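Local coordinates for protein glucanase (Clostridium thermocellum, PDB 5GXX) that probably hydrolyses internal beta-1,4-glucosidic bonds of cellulose as a family 9 endoglucanase of the cellulosome, at residues V383-L388 / A435-P440; Y7-Q12 / V351-N356; W29-W34 / R85-R90; P439-D444 / S471-R476. The protein carries 1 engineered substitution. All blocks are in the same frame, centred on the assembly; numbering follows the deposited sequence.

Contact 1: residues V383-L388 / A435-P440; sequences VLYGAL and ANFPPP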
loop_
_atom_site.group_PDB
_atom_site.type_symbol
_atom_site.label_atom_id
_atom_site.label_comp_id
_atom_site.label_asym_id
_atom_site.label_seq_id
_atom_site.Cartn_x
_atom_site.Cartn_y
_atom_site.Cartn_z
ATOM N N VAL A 383 -17.682 24.150 -20.982
ATOM C CA VAL A 383 -17.247 24.836 -22.201
ATOM C C VAL A 383 -16.498 26.101 -21.820
ATOM O O VAL A 383 -17.079 27.013 -21.239
ATOM C CB VAL A 383 -18.426 25.241 -23.098
ATOM C CG1 VAL A 383 -17.934 25.859 -24.408
ATOM C CG2 VAL A 383 -19.265 24.016 -23.397
ATOM N N LEU A 384 -15.209 26.147 -22.138
ATOM C CA LEU A 384 -14.388 27.327 -21.838
ATOM C C LEU A 384 -14.547 28.375 -22.955
ATOM O O LEU A 384 -13.611 28.719 -23.701
ATOM C CB LEU A 384 -12.913 26.917 -21.658
ATOM C CG LEU A 384 -11.956 27.996 -21.147
ATOM C CD1 LEU A 384 -12.162 28.341 -19.669
ATOM C CD2 LEU A 384 -10.522 27.491 -21.344
ATOM N N TYR A 385 -15.751 28.927 -23.044
ATOM C CA TYR A 385 -16.050 29.822 -24.155
ATOM C C TYR A 385 -15.043 30.942 -24.268
ATOM O O TYR A 385 -14.692 31.634 -23.285
ATOM C CB TYR A 385 -17.430 30.483 -24.046
ATOM C CG TYR A 385 -18.604 29.577 -24.320
ATOM C CD1 TYR A 385 -18.947 29.218 -25.629
ATOM C CD2 TYR A 385 -19.391 29.112 -23.272
ATOM C CE1 TYR A 385 -20.042 28.400 -25.876
ATOM C CE2 TYR A 385 -20.492 28.296 -23.519
ATOM C CZ TYR A 385 -20.810 27.940 -24.817
ATOM O OH TYR A 385 -21.902 27.131 -25.032
ATOM N N GLY A 386 -14.639 31.151 -25.520
ATOM C CA GLY A 386 -13.818 32.309 -25.824
ATOM C C GLY A 386 -12.315 32.161 -25.705
ATOM O O GLY A 386 -11.581 33.068 -26.090
ATOM N N ALA A 387 -11.847 31.055 -25.134
ATOM C CA ALA A 387 -10.413 30.876 -24.942
ATOM C C ALA A 387 -9.686 30.676 -26.263
ATOM O O ALA A 387 -9.979 29.718 -26.979
ATOM C CB ALA A 387 -10.150 29.686 -24.013
ATOM N N LEU A 388 -8.739 31.573 -26.545
ATOM C CA LEU A 388 -7.824 31.402 -27.686
ATOM C C LEU A 388 -6.746 30.402 -27.288
ATOM O O LEU A 388 -5.992 30.673 -26.352
ATOM C CB LEU A 388 -7.196 32.732 -28.099
ATOM C CG LEU A 388 -6.239 32.700 -29.302
ATOM C CD1 LEU A 388 -6.990 32.392 -30.605
ATOM C CD2 LEU A 388 -5.593 34.058 -29.414
ATOM N N ALA A 435 -27.951 35.791 -28.179
ATOM C CA ALA A 435 -28.959 36.253 -27.219
ATOM C C ALA A 435 -29.008 35.493 -25.900
ATOM O O ALA A 435 -29.192 36.090 -24.836
ATOM C CB ALA A 435 -30.359 36.269 -27.863
ATOM N N ASN A 436 -28.872 34.175 -25.937
ATOM C CA ASN A 436 -29.154 33.445 -24.708
ATOM C C ASN A 436 -27.860 32.926 -24.066
ATOM O O ASN A 436 -27.785 31.794 -23.601
ATOM C CB ASN A 436 -30.192 32.333 -24.961
ATOM C CG ASN A 436 -31.434 32.820 -25.726
ATOM O OD1 ASN A 436 -32.189 33.680 -25.255
ATOM N ND2 ASN A 436 -31.656 32.246 -26.909
ATOM N N PHE A 437 -26.836 33.772 -24.034
ATOM C CA PHE A 437 -25.478 33.287 -23.793
ATOM C C PHE A 437 -25.035 33.506 -22.341
ATOM O O PHE A 437 -25.236 34.587 -21.778
ATOM C CB PHE A 437 -24.489 33.895 -24.806
ATOM C CG PHE A 437 -23.057 33.567 -24.495
ATOM C CD1 PHE A 437 -22.505 32.360 -24.891
ATOM C CD2 PHE A 437 -22.306 34.433 -23.713
ATOM C CE1 PHE A 437 -21.180 32.040 -24.556
ATOM C CE2 PHE A 437 -21.006 34.100 -23.339
ATOM C CZ PHE A 437 -20.443 32.919 -23.765
ATOM N N PRO A 438 -24.454 32.478 -21.699
ATOM C CA PRO A 438 -24.208 31.117 -22.164
ATOM C C PRO A 438 -25.435 30.239 -21.933
ATOM O O PRO A 438 -26.156 30.460 -20.964
ATOM C CB PRO A 438 -23.078 30.650 -21.248
ATOM C CG PRO A 438 -23.373 31.364 -19.958
ATOM C CD PRO A 438 -23.830 32.728 -20.386
ATOM N N PRO A 439 -25.656 29.242 -22.802
ATOM C CA PRO A 439 -26.718 28.262 -22.637
ATOM C C PRO A 439 -26.348 27.284 -21.524
ATOM O O PRO A 439 -25.158 27.068 -21.266
ATOM C CB PRO A 439 -26.740 27.549 -23.989
ATOM C CG PRO A 439 -25.358 27.669 -24.498
ATOM C CD PRO A 439 -24.880 29.010 -24.033
ATOM N N PRO A 440 -27.358 26.715 -20.851
ATOM C CA PRO A 440 -27.094 25.809 -19.735
ATOM C C PRO A 440 -26.425 24.533 -20.228
ATOM O O PRO A 440 -26.712 24.048 -21.322
ATOM C CB PRO A 440 -28.486 25.511 -19.157
ATOM C CG PRO A 440 -29.400 26.525 -19.758
ATOM C CD PRO A 440 -28.797 26.940 -21.068
HETATM O O HOH W 1 -22.767 25.864 -22.827
#

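Contact 2: residues Y7-Q12 / V351-N356; sequences YAEALQ and VGFGNN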
loop_
_atom_site.group_PDB
_atom_site.type_symbol
_atom_site.label_atom_id
_atom_site.label_comp_id
_atom_site.label_asym_id
_atom_site.label_seq_id
_atom_site.Cartn_x
_atom_site.Cartn_y
_atom_site.Cartn_z
ATOM N N TYR A 7 -17.693 38.735 -35.572
ATOM C CA TYR A 7 -16.711 39.279 -34.635
ATOM C C TYR A 7 -17.342 39.701 -33.316
ATOM O O TYR A 7 -16.690 39.602 -32.282
ATOM C CB TYR A 7 -15.920 40.451 -35.228
ATOM C CG TYR A 7 -15.180 40.090 -36.502
ATOM C CD1 TYR A 7 -14.066 39.247 -36.472
ATOM C CD2 TYR A 7 -15.583 40.619 -37.728
ATOM C CE1 TYR A 7 -13.390 38.933 -37.644
ATOM C CE2 TYR A 7 -14.912 40.303 -38.909
ATOM C CZ TYR A 7 -13.836 39.450 -38.860
ATOM O OH TYR A 7 -13.174 39.161 -40.034
ATOM N N ALA A 8 -18.607 40.127 -33.340
ATOM C CA ALA A 8 -19.310 40.459 -32.100
ATOM C C ALA A 8 -19.474 39.244 -31.194
ATOM O O ALA A 8 -19.303 39.347 -29.983
ATOM C CB ALA A 8 -20.681 41.089 -32.379
ATOM N N GLU A 9 -19.823 38.102 -31.782
ATOM C CA GLU A 9 -19.947 36.862 -31.003
ATOM C C GLU A 9 -18.577 36.406 -30.506
ATOM O O GLU A 9 -18.436 35.992 -29.359
ATOM C CB GLU A 9 -20.614 35.738 -31.800
ATOM C CG GLU A 9 -20.808 34.454 -30.992
ATOM C CD GLU A 9 -21.263 33.301 -31.861
ATOM O OE1 GLU A 9 -22.072 33.550 -32.783
ATOM O OE2 GLU A 9 -20.829 32.155 -31.630
ATOM N N ALA A 10 -17.562 36.485 -31.363
ATOM C CA ALA A 10 -16.196 36.187 -30.918
ATOM C C ALA A 10 -15.783 37.059 -29.729
ATOM O O ALA A 10 -15.215 36.583 -28.737
ATOM C CB ALA A 10 -15.237 36.380 -32.067
ATOM N N LEU A 11 -16.062 38.352 -29.825
ATOM C CA LEU A 11 -15.769 39.274 -28.733
ATOM C C LEU A 11 -16.498 38.938 -27.445
ATOM O O LEU A 11 -15.873 38.934 -26.363
ATOM C CB LEU A 11 -16.119 40.700 -29.163
ATOM C CG LEU A 11 -15.928 41.775 -28.094
ATOM C CD1 LEU A 11 -14.453 41.861 -27.704
ATOM C CD2 LEU A 11 -16.450 43.125 -28.616
ATOM N N GLN A 12 -17.797 38.680 -27.572
ATOM C CA GLN A 12 -18.658 38.275 -26.469
ATOM C C GLN A 12 -18.069 37.075 -25.732
ATOM O O GLN A 12 -17.976 37.069 -24.501
ATOM C CB GLN A 12 -20.057 37.965 -27.022
ATOM C CG GLN A 12 -21.049 37.338 -26.046
ATOM C CD GLN A 12 -22.313 36.886 -26.760
ATOM O OE1 GLN A 12 -22.250 36.370 -27.885
ATOM N NE2 GLN A 12 -23.467 37.074 -26.113
ATOM N N VAL A 351 -12.130 28.261 -28.286
ATOM C CA VAL A 351 -13.046 27.301 -27.653
ATOM C C VAL A 351 -14.481 27.821 -27.672
ATOM O O VAL A 351 -14.737 28.994 -27.355
ATOM C CB VAL A 351 -12.604 27.024 -26.194
ATOM C CG1 VAL A 351 -13.549 26.037 -25.483
ATOM C CG2 VAL A 351 -11.194 26.502 -26.160
ATOM N N GLY A 352 -15.410 26.958 -28.080
ATOM C CA GLY A 352 -16.828 27.304 -28.010
ATOM C C GLY A 352 -17.287 28.293 -29.065
ATOM O O GLY A 352 -18.342 28.907 -28.906
ATOM N N PHE A 353 -16.495 28.462 -30.118
ATOM C CA PHE A 353 -16.818 29.394 -31.188
ATOM C C PHE A 353 -16.525 28.817 -32.559
ATOM O O PHE A 353 -15.489 28.178 -32.783
ATOM C CB PHE A 353 -16.031 30.706 -31.058
ATOM C CG PHE A 353 -16.221 31.633 -32.236
ATOM C CD1 PHE A 353 -17.269 32.548 -32.259
ATOM C CD2 PHE A 353 -15.345 31.579 -33.320
ATOM C CE1 PHE A 353 -17.435 33.401 -33.368
ATOM C CE2 PHE A 353 -15.520 32.402 -34.435
ATOM C CZ PHE A 353 -16.564 33.330 -34.451
ATOM N N GLY A 354 -17.420 29.102 -33.500
ATOM C CA GLY A 354 -17.125 28.821 -34.901
ATOM C C GLY A 354 -17.120 27.351 -35.268
ATOM O O GLY A 354 -17.739 26.518 -34.599
ATOM N N ASN A 355 -16.443 27.047 -36.370
ATOM C CA ASN A 355 -16.468 25.696 -36.914
ATOM C C ASN A 355 -15.415 24.801 -36.271
ATOM O O ASN A 355 -14.233 25.138 -36.271
ATOM C CB ASN A 355 -16.235 25.734 -38.433
ATOM C CG ASN A 355 -16.217 24.350 -39.029
ATOM O OD1 ASN A 355 -17.157 23.592 -38.830
ATOM N ND2 ASN A 355 -15.139 23.998 -39.726
ATOM N N ASN A 356 -15.818 23.654 -35.735
ATOM C CA ASN A 356 -14.851 22.706 -35.182
ATOM C C ASN A 356 -13.855 23.324 -34.184
ATOM O O ASN A 356 -12.645 23.153 -34.331
ATOM C CB ASN A 356 -14.092 21.989 -36.308
ATOM C CG ASN A 356 -13.293 20.793 -35.815
ATOM O OD1 ASN A 356 -13.577 20.239 -34.759
ATOM N ND2 ASN A 356 -12.294 20.383 -36.597
HETATM O O HOH W 2 -20.000 30.220 -33.265
#

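Contact 3: residues W29-W34 / R85-R90; sequences WNRVEW and RLHLER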
loop_
_atom_site.group_PDB
_atom_site.type_symbol
_atom_site.label_atom_id
_atom_site.label_comp_id
_atom_site.label_asym_id
_atom_site.label_seq_id
_atom_site.Cartn_x
_atom_site.Cartn_y
_atom_site.Cartn_z
ATOM N N TRP A 29 -22.258 39.201 -10.706
ATOM C CA TRP A 29 -22.587 39.123 -12.113
ATOM C C TRP A 29 -21.829 38.037 -12.887
ATOM O O TRP A 29 -21.976 37.949 -14.100
ATOM C CB TRP A 29 -22.378 40.487 -12.781
ATOM C CG TRP A 29 -21.055 41.155 -12.453
ATOM C CD1 TRP A 29 -20.864 42.154 -11.532
ATOM C CD2 TRP A 29 -19.754 40.886 -13.020
ATOM N NE1 TRP A 29 -19.549 42.532 -11.508
ATOM C CE2 TRP A 29 -18.842 41.776 -12.407
ATOM C CE3 TRP A 29 -19.275 40.000 -13.992
ATOM C CZ2 TRP A 29 -17.474 41.787 -12.724
ATOM C CZ3 TRP A 29 -17.915 40.036 -14.332
ATOM C CH2 TRP A 29 -17.039 40.919 -13.687
ATOM N N ASN A 30 -21.015 37.229 -12.210
ATOM C CA ASN A 30 -20.322 36.138 -12.899
ATOM C C ASN A 30 -21.331 35.203 -13.577
ATOM O O ASN A 30 -22.278 34.742 -12.929
ATOM C CB ASN A 30 -19.529 35.337 -11.865
ATOM C CG ASN A 30 -18.736 34.204 -12.489
ATOM O OD1 ASN A 30 -19.270 33.126 -12.702
ATOM N ND2 ASN A 30 -17.458 34.438 -12.765
ATOM N N ARG A 31 -21.103 34.883 -14.850
ATOM C CA ARG A 31 -22.086 34.182 -15.665
ATOM C C ARG A 31 -21.757 32.708 -15.846
ATOM O O ARG A 31 -22.389 32.031 -16.658
ATOM C CB ARG A 31 -22.155 34.819 -17.052
ATOM C CG ARG A 31 -22.704 36.244 -17.083
ATOM C CD ARG A 31 -22.523 36.842 -18.464
ATOM N NE ARG A 31 -21.136 37.207 -18.763
ATOM C CZ ARG A 31 -20.705 37.607 -19.953
ATOM N NH1 ARG A 31 -21.539 37.659 -20.991
ATOM N NH2 ARG A 31 -19.426 37.935 -20.093
ATOM N N VAL A 32 -20.807 32.202 -15.064
ATOM C CA VAL A 32 -20.256 30.870 -15.305
ATOM C C VAL A 32 -20.812 29.876 -14.286
ATOM O O VAL A 32 -20.422 29.905 -13.122
ATOM C CB VAL A 32 -18.723 30.887 -15.262
ATOM C CG1 VAL A 32 -18.181 29.564 -15.799
ATOM C CG2 VAL A 32 -18.150 32.046 -16.100
ATOM N N GLU A 33 -21.709 28.993 -14.723
ATOM C CA GLU A 33 -22.481 28.142 -13.815
ATOM C C GLU A 33 -21.586 27.140 -13.113
ATOM O O GLU A 33 -21.911 26.702 -12.003
ATOM C CB GLU A 33 -23.602 27.402 -14.563
ATOM C CG GLU A 33 -23.107 26.433 -15.616
ATOM C CD GLU A 33 -24.249 25.671 -16.254
ATOM O OE1 GLU A 33 -25.085 25.126 -15.498
ATOM O OE2 GLU A 33 -24.313 25.610 -17.497
ATOM N N TRP A 34 -20.468 26.799 -13.749
ATOM C CA TRP A 34 -19.515 25.844 -13.175
ATOM C C TRP A 34 -18.367 26.502 -12.411
ATOM O O TRP A 34 -17.361 25.835 -12.124
ATOM C CB TRP A 34 -18.956 24.945 -14.276
ATOM C CG TRP A 34 -18.477 25.654 -15.523
ATOM C CD1 TRP A 34 -19.235 26.026 -16.601
ATOM C CD2 TRP A 34 -17.133 26.071 -15.813
ATOM N NE1 TRP A 34 -18.440 26.632 -17.548
ATOM C CE2 TRP A 34 -17.146 26.653 -17.102
ATOM C CE3 TRP A 34 -15.912 25.967 -15.129
ATOM C CZ2 TRP A 34 -15.993 27.157 -17.709
ATOM C CZ3 TRP A 34 -14.756 26.467 -15.739
ATOM C CH2 TRP A 34 -14.812 27.061 -17.016
ATOM N N ARG A 85 -19.529 46.357 -24.289
ATOM C CA ARG A 85 -18.788 47.351 -23.516
ATOM C C ARG A 85 -18.879 47.164 -22.001
ATOM O O ARG A 85 -17.848 47.168 -21.324
ATOM C CB ARG A 85 -19.204 48.779 -23.858
ATOM C CG ARG A 85 -18.266 49.774 -23.190
ATOM C CD ARG A 85 -18.657 51.207 -23.502
ATOM N NE ARG A 85 -17.652 52.130 -22.989
ATOM C CZ ARG A 85 -17.445 53.351 -23.473
ATOM N NH1 ARG A 85 -18.178 53.809 -24.480
ATOM N NH2 ARG A 85 -16.494 54.116 -22.955
ATOM N N LEU A 86 -20.086 46.993 -21.467
ATOM C CA LEU A 86 -20.237 46.874 -20.025
ATOM C C LEU A 86 -19.635 45.568 -19.510
ATOM O O LEU A 86 -19.052 45.542 -18.423
ATOM C CB LEU A 86 -21.703 47.021 -19.593
ATOM C CG LEU A 86 -22.298 48.433 -19.733
ATOM C CD1 LEU A 86 -23.830 48.408 -19.794
ATOM C CD2 LEU A 86 -21.803 49.374 -18.624
ATOM N N HIS A 87 -19.774 44.491 -20.279
ATOM C CA HIS A 87 -19.075 43.244 -19.941
ATOM C C HIS A 87 -17.568 43.421 -19.835
ATOM O O HIS A 87 -16.941 42.940 -18.877
ATOM C CB HIS A 87 -19.362 42.117 -20.936
ATOM C CG HIS A 87 -20.774 41.624 -20.891
ATOM N ND1 HIS A 87 -21.341 41.090 -19.755
ATOM C CD2 HIS A 87 -21.743 41.618 -21.836
ATOM C CE1 HIS A 87 -22.598 40.766 -20.003
ATOM N NE2 HIS A 87 -22.864 41.065 -21.262
ATOM N N LEU A 88 -16.988 44.082 -20.837
ATOM C CA LEU A 88 -15.551 44.324 -20.852
ATOM C C LEU A 88 -15.117 45.217 -19.685
ATOM O O LEU A 88 -14.114 44.934 -19.027
ATOM C CB LEU A 88 -15.127 44.882 -22.212
ATOM C CG LEU A 88 -13.631 45.147 -22.393
ATOM C CD1 LEU A 88 -12.764 43.953 -21.978
ATOM C CD2 LEU A 88 -13.321 45.547 -23.832
ATOM N N GLU A 89 -15.881 46.274 -19.416
ATOM C CA GLU A 89 -15.550 47.191 -18.332
ATOM C C GLU A 89 -15.489 46.543 -16.953
ATOM O O GLU A 89 -14.504 46.706 -16.228
ATOM C CB GLU A 89 -16.520 48.372 -18.305
ATOM C CG GLU A 89 -16.163 49.412 -19.363
ATOM C CD GLU A 89 -17.208 50.489 -19.514
ATOM O OE1 GLU A 89 -18.279 50.386 -18.882
ATOM O OE2 GLU A 89 -16.952 51.429 -20.291
ATOM N N ARG A 90 -16.529 45.808 -16.583
ATOM C CA ARG A 90 -16.567 45.196 -15.257
ATOM C C ARG A 90 -15.598 44.022 -15.126
ATOM O O ARG A 90 -15.051 43.784 -14.051
ATOM C CB ARG A 90 -17.988 44.825 -14.822
ATOM C CG ARG A 90 -18.672 43.713 -15.621
ATOM C CD ARG A 90 -20.159 43.724 -15.267
ATOM N NE ARG A 90 -20.860 42.595 -15.876
ATOM C CZ ARG A 90 -22.162 42.344 -15.774
ATOM N NH1 ARG A 90 -22.957 43.163 -15.091
ATOM N NH2 ARG A 90 -22.662 41.252 -16.350
#

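Contact 4: residues P439-D444 / S471-R476; sequences PPEQRD and SSWPAR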
loop_
_atom_site.group_PDB
_atom_site.type_symbol
_atom_site.label_atom_id
_atom_site.label_comp_id
_atom_site.label_asym_id
_atom_site.label_seq_id
_atom_site.Cartn_x
_atom_site.Cartn_y
_atom_site.Cartn_z
ATOM N N PRO A 439 -25.656 29.242 -22.802
ATOM C CA PRO A 439 -26.718 28.262 -22.637
ATOM C C PRO A 439 -26.348 27.284 -21.524
ATOM O O PRO A 439 -25.158 27.068 -21.266
ATOM C CB PRO A 439 -26.740 27.549 -23.989
ATOM C CG PRO A 439 -25.358 27.669 -24.498
ATOM C CD PRO A 439 -24.880 29.010 -24.033
ATOM N N PRO A 440 -27.358 26.715 -20.851
ATOM C CA PRO A 440 -27.094 25.809 -19.735
ATOM C C PRO A 440 -26.425 24.533 -20.228
ATOM O O PRO A 440 -26.712 24.048 -21.322
ATOM C CB PRO A 440 -28.486 25.511 -19.157
ATOM C CG PRO A 440 -29.400 26.525 -19.758
ATOM C CD PRO A 440 -28.797 26.940 -21.068
ATOM N N GLU A 441 -25.520 23.997 -19.414
ATOM C CA GLU A 441 -24.826 22.760 -19.745
ATOM C C GLU A 441 -25.644 21.533 -19.364
ATOM O O GLU A 441 -26.433 21.572 -18.418
ATOM C CB GLU A 441 -23.477 22.707 -19.013
ATOM C CG GLU A 441 -22.482 23.690 -19.615
ATOM C CD GLU A 441 -21.117 23.716 -18.931
ATOM O OE1 GLU A 441 -20.900 23.076 -17.876
ATOM O OE2 GLU A 441 -20.227 24.398 -19.471
ATOM N N GLN A 442 -25.438 20.460 -20.120
ATOM C CA GLN A 442 -25.853 19.122 -19.714
ATOM C C GLN A 442 -24.978 18.689 -18.544
ATOM O O GLN A 442 -23.755 18.670 -18.657
ATOM C CB GLN A 442 -25.671 18.149 -20.885
ATOM C CG GLN A 442 -26.075 16.703 -20.594
ATOM C CD GLN A 442 -27.508 16.567 -20.111
ATOM O OE1 GLN A 442 -27.754 16.106 -18.994
ATOM N NE2 GLN A 442 -28.461 16.978 -20.945
ATOM N N ARG A 443 -25.592 18.357 -17.417
ATOM C CA ARG A 443 -24.830 17.908 -16.260
ATOM C C ARG A 443 -24.815 16.386 -16.177
ATOM O O ARG A 443 -25.618 15.703 -16.823
ATOM C CB ARG A 443 -25.376 18.527 -14.973
ATOM C CG ARG A 443 -25.369 20.053 -15.024
ATOM C CD ARG A 443 -25.889 20.674 -13.753
ATOM N NE ARG A 443 -25.830 22.132 -13.858
ATOM C CZ ARG A 443 -26.008 22.974 -12.844
ATOM N NH1 ARG A 443 -26.271 22.522 -11.627
ATOM N NH2 ARG A 443 -25.899 24.278 -13.046
ATOM N N ASP A 444 -23.831 15.860 -15.456
ATOM C CA ASP A 444 -23.873 14.450 -15.097
ATOM C C ASP A 444 -23.932 14.355 -13.576
ATOM O O ASP A 444 -24.076 15.380 -12.904
ATOM C CB ASP A 444 -22.802 13.599 -15.808
ATOM C CG ASP A 444 -21.418 14.233 -15.828
ATOM O OD1 ASP A 444 -21.066 14.986 -14.896
ATOM O OD2 ASP A 444 -20.656 13.932 -16.773
ATOM N N SER A 471 -18.415 16.363 -7.912
ATOM C CA SER A 471 -19.065 17.646 -8.231
ATOM C C SER A 471 -18.303 18.486 -9.250
ATOM O O SER A 471 -17.085 18.383 -9.358
ATOM C CB SER A 471 -19.337 18.459 -6.962
ATOM O OG SER A 471 -18.136 18.763 -6.263
ATOM N N SER A 472 -19.034 19.311 -9.989
ATOM C CA SER A 472 -18.441 20.106 -11.067
ATOM C C SER A 472 -19.275 21.332 -11.451
ATOM O O SER A 472 -18.767 22.173 -12.196
ATOM C CB SER A 472 -18.155 19.240 -12.300
ATOM O OG SER A 472 -16.992 19.687 -12.975
ATOM N N TRP A 473 -20.512 21.460 -10.955
ATOM C CA TRP A 473 -21.369 22.598 -11.330
ATOM C C TRP A 473 -21.824 23.427 -10.130
ATOM O O TRP A 473 -23.019 23.470 -9.826
ATOM C CB TRP A 473 -22.605 22.122 -12.110
ATOM C CG TRP A 473 -22.298 21.661 -13.480
ATOM C CD1 TRP A 473 -22.309 22.413 -14.616
ATOM C CD2 TRP A 473 -21.942 20.333 -13.874
ATOM N NE1 TRP A 473 -21.985 21.633 -15.699
ATOM C CE2 TRP A 473 -21.751 20.351 -15.273
ATOM C CE3 TRP A 473 -21.766 19.131 -13.175
ATOM C CZ2 TRP A 473 -21.383 19.215 -15.988
ATOM C CZ3 TRP A 473 -21.412 17.995 -13.888
ATOM C CH2 TRP A 473 -21.225 18.048 -15.286
ATOM N N PRO A 474 -20.888 24.079 -9.419
ATOM C CA PRO A 474 -19.438 24.004 -9.547
ATOM C C PRO A 474 -18.889 22.907 -8.639
ATOM O O PRO A 474 -19.588 22.433 -7.731
ATOM C CB PRO A 474 -18.986 25.360 -9.003
ATOM C CG PRO A 474 -20.009 25.676 -7.912
ATOM C CD PRO A 474 -21.297 25.032 -8.371
ATOM N N ALA A 475 -17.630 22.532 -8.839
ATOM C CA ALA A 475 -16.980 21.667 -7.853
ATOM C C ALA A 475 -17.191 22.251 -6.458
ATOM O O ALA A 475 -17.132 23.466 -6.284
ATOM C CB ALA A 475 -15.481 21.543 -8.161
ATOM N N ARG A 476 -17.484 21.414 -5.456
ATOM C CA ARG A 476 -17.842 21.951 -4.147
ATOM C C ARG A 476 -17.715 20.872 -3.092
ATOM O O ARG A 476 -17.532 19.701 -3.416
ATOM C CB ARG A 476 -19.268 22.534 -4.151
ATOM C CG ARG A 476 -20.359 21.531 -4.464
ATOM C CD ARG A 476 -21.718 22.212 -4.738
ATOM N NE ARG A 476 -22.773 21.245 -5.034
ATOM C CZ ARG A 476 -22.934 20.631 -6.203
ATOM N NH1 ARG A 476 -22.127 20.878 -7.233
ATOM N NH2 ARG A 476 -23.930 19.773 -6.355
#

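Contact 1: residues V383-L388 / A435-P440
Two torsions set the rings of Tyr-385 and Phe-437 against each other: the tyrosine CG lies anti to its own carbonyl carbon (chi1 -73°), while the phenylalanine CG stands opposite its backbone N (chi1 173°) and carries its ring toward the tyrosine. The result is a T-shaped pair with centroids 4.9 Å apart and planes at 77°, in which Phe-437 offers the edge and Tyr-385 the face. The touching atom is Phe-437 CE1, which sits over the centre of the tyrosine ring, 3.6 Å from Tyr-385 CG. On the opposite face CG1 of Val-383 also lies centrally, 3.4 Å above the plane, so the phenol is clamped between a methyl and an aromatic C-H. The proline run after Phe-437 follows the ring outward: Pro-438 CB comes within 4.2 Å of Tyr-385 CE2, and CG of Pro-439 lies 3.5 Å from the hydroxyl OH of Tyr-385. A water in the plane of the ring joins that OH, at 2.7 Å, to Pro-439 O, to which it donates at 3.1 Å. Phe-437 also meets Tyr-16 of helix 7-20 edge-to-face. A loop of the family 9 catalytic domain is thereby joined to the one leading out of it toward strand 447-456. With the direct contacts apolar and the polar link left to a water, the pairing probably depends on ring fit.

Contact 2: residues Y7-Q12 / V351-N356
Phe-353 reaches the first helix through its ring, and Ala-10 and Glu-9 receive it. From CB the ring is thrown toward the helix because CG lies opposite the backbone N (chi1 173°). CD1 then meets OE2 of Glu-9 at 3.6 Å, the carboxylate and ring planes standing 73° apart. One atom further out, CE1 passes 3.7 Å from the backbone N of Ala-10. This helix, 7-20, belongs to the catalytic domain, which in family 9 is an (alpha/alpha)6 barrel; the loop carrying Phe-353 follows helix 322-340, whose Leu-340 also touches the ring. At the tip, CZ lies 4.1 Å from Ala-10 CB, and that methyl stands over the ring face as a CH-pi contact, 4.3 Å from the centroid and 24° off the normal. Beside the ring, a water donates to Glu-9 OE2 at 2.7 Å and accepts from Gly-354 N at 2.8 Å, while the same carboxylate oxygen forms a salt bridge with Lys-13, whose NZ also bonds Gly-352 O.

Contact 3: residues W29-W34 / R85-R90
NH2 of Arg-31 is tied to Glu-19 OE2 by a salt bridge, and the guanidinium it belongs to is laid flat on the imidazole of His-87. Centres are 3.9 Å apart and the planes differ by 5°; NH1 of Arg-31 makes the nearest approach, 3.4 Å from His-87 CE1. A bend at chi3 (-74°) turns the arginine end over the ring. A second stack runs the other way, with the arginine supplied by helix 85-101: the guanidinium of Arg-90 lies on Trp-29, planes 11° apart and centres separated by 4.2 Å. Its extended chain slides along the indole, so that NE rests 3.5 Å from Trp-29 CD2 and CG lies 3.6 Å from the six-membered ring centroid, a CH-pi contact. Arg-90 O also comes within 3.4 Å of Trp-29 CZ2. These stacks join the loop after helix 7-20 to helix 85-101 at the surface of the catalytic domain. With Arg-31 NE and Arg-90 NH2 5.0 Å apart, the Glu-19 carboxylate probably offsets some of the gathered positive charge.

Contact 4: residues P439-D444 / S471-R476
One hydrogen bond joins the segments: Trp-473 NE1 donates to Glu-441 OE1 at 2.8 Å, with an N-H...O angle of 143°. It arrives at the anti lone pair of OE1, and this oxygen lies 22° out of the indole plane. OE1 also bonds His-382 ND1, and OE2 bonds Val-383 N, which holds the carboxylate in place. Over one indole face runs the extended chain of Arg-443: CG makes a CH-pi contact 3.6 Å from the five-membered ring centroid, and the guanidinium, 16° from the ring plane, passes beyond the ring to lie over Trp-473 CB. Ser-472 CB touches the opposite face near its rim. At the edge, in plane, Asp-444 OD1 lies 3.1 Å from Trp-473 CH2; this oxygen is salt-bridged to Arg-381, and Arg-443 NH2 to Glu-33. The indole comes from a loop of the cellulose-binding module, held by the segment leading out of the catalytic domain. Both carboxylates lie at its partly positive N-H and C-H rim, which probably favours their approach.

How the contacts relate
Contact 2 is the buried one; contacts 1, 3 and 4 lie at the surface. Contacts 1 and 2 adjoin through backbone pairing, Gly-386 N to Val-351 O at 2.8 Å, a probable hydrogen bond; contact 2 is built on helix 7-20, and Phe-437 of contact 1 packs on the same helix. Contacts 1 and 4 share Pro-439 and Pro-440, so the linker passes directly from the tyrosine-phenylalanine pair to the indole of Trp-473. Contacts 3 and 4 meet at Glu-33, whose OE2 probably accepts from the backbone N of Glu-441. Chemistry follows place: a phenylalanine face on alanine inside, a T-shaped pair with a water bridge at the surface, cationic stacks in contact 3, and an arginine-covered, hydrogen-bonded indole in contact 4.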